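Local coordinates for protein A197 (Sulfolobus turreted icosahedral virus, PDB 2C0N) that is probably a viral glycosyltransferase of the GT-A fold, expected to transfer a sugar from an activated donor to an acceptor, at residues Y54-V64 with L118-L128. Sequence-based numbering, arbitrary orientation.
Sequences YDTLAFLDEDV and LGFTFIKREFL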
loop_
_atom_site.group_PDB
_atom_site.type_symbol
_atom_site.label_atom_id
_atom_site.label_comp_id
_atom_site.label_asym_id
_atom_site.label_seq_id
_atom_site.Cartn_x
_atom_site.Cartn_y
_atom_site.Cartn_z
ATOM N N TYR A 54 10.591 12.800 15.856
ATOM C CA TYR A 54 9.296 13.197 15.332
ATOM C C TYR A 54 8.620 14.079 16.350
ATOM O O TYR A 54 8.616 13.764 17.525
ATOM C CB TYR A 54 8.471 11.963 14.953
ATOM C CG TYR A 54 9.190 11.211 13.859
ATOM C CD1 TYR A 54 10.069 10.203 14.166
ATOM C CD2 TYR A 54 9.048 11.561 12.520
ATOM C CE1 TYR A 54 10.777 9.530 13.169
ATOM C CE2 TYR A 54 9.763 10.899 11.517
ATOM C CZ TYR A 54 10.618 9.880 11.846
ATOM O OH TYR A 54 11.365 9.214 10.863
ATOM N N ASP A 55 8.076 15.193 15.866
ATOM C CA ASP A 55 7.528 16.270 16.698
ATOM C C ASP A 55 6.023 16.142 16.788
ATOM O O ASP A 55 5.407 16.678 17.704
ATOM C CB ASP A 55 7.777 17.636 16.052
ATOM C CG ASP A 55 9.239 17.921 15.804
ATOM O OD1 ASP A 55 10.047 17.736 16.726
ATOM O OD2 ASP A 55 9.559 18.342 14.675
ATOM N N THR A 56 5.434 15.530 15.761
ATOM C CA THR A 56 4.006 15.504 15.580
ATOM C C THR A 56 3.567 14.094 15.215
ATOM O O THR A 56 4.145 13.461 14.346
ATOM C CB THR A 56 3.586 16.538 14.502
ATOM O OG1 THR A 56 3.994 17.852 14.941
ATOM C CG2 THR A 56 2.090 16.537 14.289
ATOM N N LEU A 57 2.556 13.617 15.909
ATOM C CA LEU A 57 1.906 12.352 15.586
ATOM C C LEU A 57 0.684 12.725 14.779
ATOM O O LEU A 57 -0.208 13.410 15.300
ATOM C CB LEU A 57 1.484 11.637 16.866
ATOM C CG LEU A 57 1.139 10.137 16.773
ATOM C CD1 LEU A 57 0.965 9.546 18.139
ATOM C CD2 LEU A 57 -0.114 9.936 16.006
ATOM N N ALA A 58 0.643 12.272 13.528
ATOM C CA ALA A 58 -0.530 12.467 12.682
ATOM C C ALA A 58 -1.255 11.142 12.581
ATOM O O ALA A 58 -0.652 10.152 12.143
ATOM C CB ALA A 58 -0.123 12.934 11.320
ATOM N N PHE A 59 -2.524 11.093 13.019
ATOM C CA PHE A 59 -3.394 9.931 12.720
ATOM C C PHE A 59 -4.137 10.177 11.414
ATOM O O PHE A 59 -4.732 11.261 11.228
ATOM C CB PHE A 59 -4.433 9.760 13.820
ATOM C CG PHE A 59 -3.920 9.067 15.033
ATOM C CD1 PHE A 59 -3.360 7.816 14.941
ATOM C CD2 PHE A 59 -4.061 9.645 16.277
ATOM C CE1 PHE A 59 -2.931 7.132 16.072
ATOM C CE2 PHE A 59 -3.601 8.959 17.409
ATOM C CZ PHE A 59 -3.048 7.727 17.290
ATOM N N LEU A 60 -4.091 9.182 10.539
ATOM C CA LEU A 60 -4.766 9.177 9.266
ATOM C C LEU A 60 -5.389 7.830 9.076
ATOM O O LEU A 60 -4.669 6.836 9.029
ATOM C CB LEU A 60 -3.780 9.485 8.124
ATOM C CG LEU A 60 -4.355 9.716 6.721
ATOM C CD1 LEU A 60 -5.242 10.907 6.698
ATOM C CD2 LEU A 60 -3.205 9.900 5.742
ATOM N N ASP A 61 -6.737 7.787 9.046
ATOM C CA ASP A 61 -7.456 6.533 8.837
ATOM C C ASP A 61 -7.113 6.065 7.438
ATOM O O ASP A 61 -6.860 6.875 6.540
ATOM C CB ASP A 61 -8.957 6.720 8.978
ATOM C CG ASP A 61 -9.419 6.762 10.424
ATOM O OD1 ASP A 61 -8.648 6.420 11.355
ATOM O OD2 ASP A 61 -10.581 7.135 10.604
ATOM N N GLU A 62 -7.052 4.753 7.264
ATOM C CA GLU A 62 -6.662 4.175 5.976
ATOM C C GLU A 62 -7.646 4.517 4.832
ATOM O O GLU A 62 -7.322 4.372 3.658
ATOM C CB GLU A 62 -6.484 2.678 6.129
ATOM C CG GLU A 62 -6.100 1.923 4.861
ATOM C CD GLU A 62 -7.288 1.508 4.006
ATOM O OE1 GLU A 62 -8.411 1.403 4.564
ATOM O OE2 GLU A 62 -7.120 1.305 2.773
ATOM N N ASP A 63 -8.863 4.938 5.171
ATOM C CA ASP A 63 -9.809 5.380 4.143
ATOM C C ASP A 63 -9.912 6.903 4.002
ATOM O O ASP A 63 -10.817 7.404 3.363
ATOM C CB ASP A 63 -11.202 4.750 4.354
ATOM C CG ASP A 63 -11.750 4.926 5.741
ATOM O OD1 ASP A 63 -11.141 5.669 6.526
ATOM O OD2 ASP A 63 -12.823 4.271 6.041
ATOM N N VAL A 64 -8.977 7.628 4.597
ATOM C CA VAL A 64 -8.955 9.076 4.498
ATOM C C VAL A 64 -7.711 9.504 3.698
ATOM O O VAL A 64 -6.596 9.136 4.041
ATOM C CB VAL A 64 -8.988 9.714 5.913
ATOM C CG1 VAL A 64 -8.801 11.231 5.825
ATOM C CG2 VAL A 64 -10.287 9.364 6.648
ATOM N N LEU A 118 -10.396 11.406 15.017
ATOM C CA LEU A 118 -9.006 10.919 14.973
ATOM C C LEU A 118 -8.589 10.304 13.636
ATOM O O LEU A 118 -7.633 9.539 13.586
ATOM C CB LEU A 118 -8.713 9.932 16.127
ATOM C CG LEU A 118 -8.885 10.551 17.512
ATOM C CD1 LEU A 118 -8.776 9.476 18.615
ATOM C CD2 LEU A 118 -7.855 11.590 17.699
ATOM N N GLY A 119 -9.286 10.644 12.559
ATOM C CA GLY A 119 -8.961 10.138 11.259
ATOM C C GLY A 119 -8.127 11.037 10.376
ATOM O O GLY A 119 -7.780 10.646 9.284
ATOM N N PHE A 120 -7.861 12.257 10.825
ATOM C CA PHE A 120 -7.096 13.235 10.046
ATOM C C PHE A 120 -6.680 14.308 11.006
ATOM O O PHE A 120 -7.251 15.417 11.051
ATOM C CB PHE A 120 -7.978 13.807 8.925
ATOM C CG PHE A 120 -7.251 14.693 7.937
ATOM C CD1 PHE A 120 -5.878 14.717 7.845
ATOM C CD2 PHE A 120 -7.984 15.482 7.081
ATOM C CE1 PHE A 120 -5.246 15.542 6.916
ATOM C CE2 PHE A 120 -7.358 16.311 6.163
ATOM C CZ PHE A 120 -5.980 16.308 6.073
ATOM N N THR A 121 -5.692 13.986 11.826
ATOM C CA THR A 121 -5.535 14.694 13.074
ATOM C C THR A 121 -4.064 14.741 13.443
ATOM O O THR A 121 -3.407 13.712 13.472
ATOM C CB THR A 121 -6.287 13.964 14.186
ATOM O OG1 THR A 121 -7.614 13.637 13.759
ATOM C CG2 THR A 121 -6.348 14.777 15.437
ATOM N N PHE A 122 -3.558 15.931 13.770
ATOM C CA PHE A 122 -2.176 16.147 14.092
ATOM C C PHE A 122 -2.089 16.480 15.568
ATOM O O PHE A 122 -2.796 17.355 16.034
ATOM C CB PHE A 122 -1.642 17.325 13.270
ATOM C CG PHE A 122 -1.691 17.098 11.772
ATOM C CD1 PHE A 122 -2.878 17.264 11.073
ATOM C CD2 PHE A 122 -0.570 16.682 11.087
ATOM C CE1 PHE A 122 -2.950 17.033 9.706
ATOM C CE2 PHE A 122 -0.628 16.434 9.739
ATOM C CZ PHE A 122 -1.834 16.617 9.037
ATOM N N ILE A 123 -1.214 15.780 16.294
ATOM C CA ILE A 123 -1.110 15.970 17.732
ATOM C C ILE A 123 0.342 16.235 18.105
ATOM O O ILE A 123 1.227 15.477 17.781
ATOM C CB ILE A 123 -1.629 14.757 18.524
ATOM C CG1 ILE A 123 -2.961 14.250 17.945
ATOM C CG2 ILE A 123 -1.686 15.102 19.979
ATOM C CD1 ILE A 123 -3.501 13.003 18.641
ATOM N N LYS A 124 0.580 17.309 18.843
ATOM C CA LYS A 124 1.968 17.633 19.156
ATOM C C LYS A 124 2.559 16.821 20.315
ATOM O O LYS A 124 1.874 16.488 21.304
ATOM C CB LYS A 124 2.150 19.138 19.382
ATOM C CG LYS A 124 1.646 19.728 20.650
ATOM C CD LYS A 124 1.931 21.231 20.647
ATOM C CE LYS A 124 1.456 21.958 21.867
ATOM N NZ LYS A 124 1.486 23.461 21.728
ATOM N N ARG A 125 3.854 16.571 20.212
ATOM C CA ARG A 125 4.554 15.806 21.213
ATOM C C ARG A 125 4.405 16.353 22.628
ATOM O O ARG A 125 4.206 15.600 23.574
ATOM C CB ARG A 125 6.024 15.758 20.856
ATOM C CG ARG A 125 6.875 15.079 21.912
ATOM C CD ARG A 125 8.267 14.889 21.404
ATOM N NE ARG A 125 8.358 13.836 20.384
ATOM C CZ ARG A 125 8.372 12.525 20.628
ATOM N NH1 ARG A 125 8.259 12.060 21.859
ATOM N NH2 ARG A 125 8.481 11.662 19.624
ATOM N N GLU A 126 4.568 17.661 22.770
ATOM C CA GLU A 126 4.448 18.295 24.069
ATOM C C GLU A 126 3.189 17.879 24.800
ATOM O O GLU A 126 3.226 17.637 26.007
ATOM C CB GLU A 126 4.479 19.820 23.951
ATOM C CG GLU A 126 5.736 20.431 24.487
ATOM C CD GLU A 126 5.506 21.818 25.079
ATOM O OE1 GLU A 126 4.693 22.587 24.497
ATOM O OE2 GLU A 126 6.123 22.144 26.131
ATOM N N PHE A 127 2.071 17.840 24.088
ATOM C CA PHE A 127 0.806 17.438 24.691
ATOM C C PHE A 127 0.794 15.959 25.087
ATOM O O PHE A 127 0.342 15.598 26.178
ATOM C CB PHE A 127 -0.347 17.670 23.725
ATOM C CG PHE A 127 -1.670 17.332 24.309
ATOM C CD1 PHE A 127 -2.186 18.103 25.321
ATOM C CD2 PHE A 127 -2.400 16.231 23.861
ATOM C CE1 PHE A 127 -3.420 17.822 25.866
ATOM C CE2 PHE A 127 -3.640 15.944 24.433
ATOM C CZ PHE A 127 -4.130 16.735 25.436
ATOM N N LEU A 128 1.245 15.115 24.159
ATOM C CA LEU A 128 1.241 13.667 24.357
ATOM C C LEU A 128 2.215 13.222 25.443
ATOM O O LEU A 128 1.978 12.241 26.135
ATOM C CB LEU A 128 1.561 12.967 23.045
ATOM C CG LEU A 128 0.448 13.032 22.006
ATOM C CD1 LEU A 128 0.922 12.468 20.689
ATOM C CD2 LEU A 128 -0.795 12.303 22.464
HETATM O O HOH W 1 -6.310 7.468 12.352
#
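Strands 56-60 and 120-124 run antiparallel at 162°, with Leu57–Ile123 and Phe59–Thr121 as hydrogen-bonded pairs and a classic beta bulge where Phe120 and Thr121 both face Phe59. Beyond the bulge, Asp61 N still reaches Gly119 O (3.1 Å), but from above the carbonyl plane. Asp61 OD1 and Leu118 O are joined by a water that donates to both, and Arg41 forms a salt bridge with the same carboxylate oxygen.

At the other end Arg125 grips one carbonyl side-on: NE at 2.9 Å and NH2 at 3.0 Å both donate to Tyr54 O, which lies in the guanidinium plane. The bend at chi3 (-73°) turns the guanidinium back to this oxygen, while NH2 also bonds Phe48 O and NH1 pairs with Glu129. Between these ends, Leu57 CD2 sits 3.7 Å above the centre of the Phe59 ring, and Ile123 CD1 meets Phe59 CD2 at 4.1 Å. The Leu128 side chain crosses that of Leu57 at about a right angle, their CD1 atoms 3.9 Å apart. On the other face Ala58 CB touches Phe122 CD2 (3.8 Å), and Thr56 CG2 lies at the edge of the same ring.

The pair belongs to the central mixed sheet of the GT-A fold, strand 3-8 flanking 56-60 and strand 84-88 flanking 120-124; strand 56-60 leads into Asp61-Glu62-Asp63, consistent with the DXD motif of GT-A enzymes. Helix 37-50 covers the Leu57 and Phe59 face; helix 71-80 packs on Thr56 and Phe122.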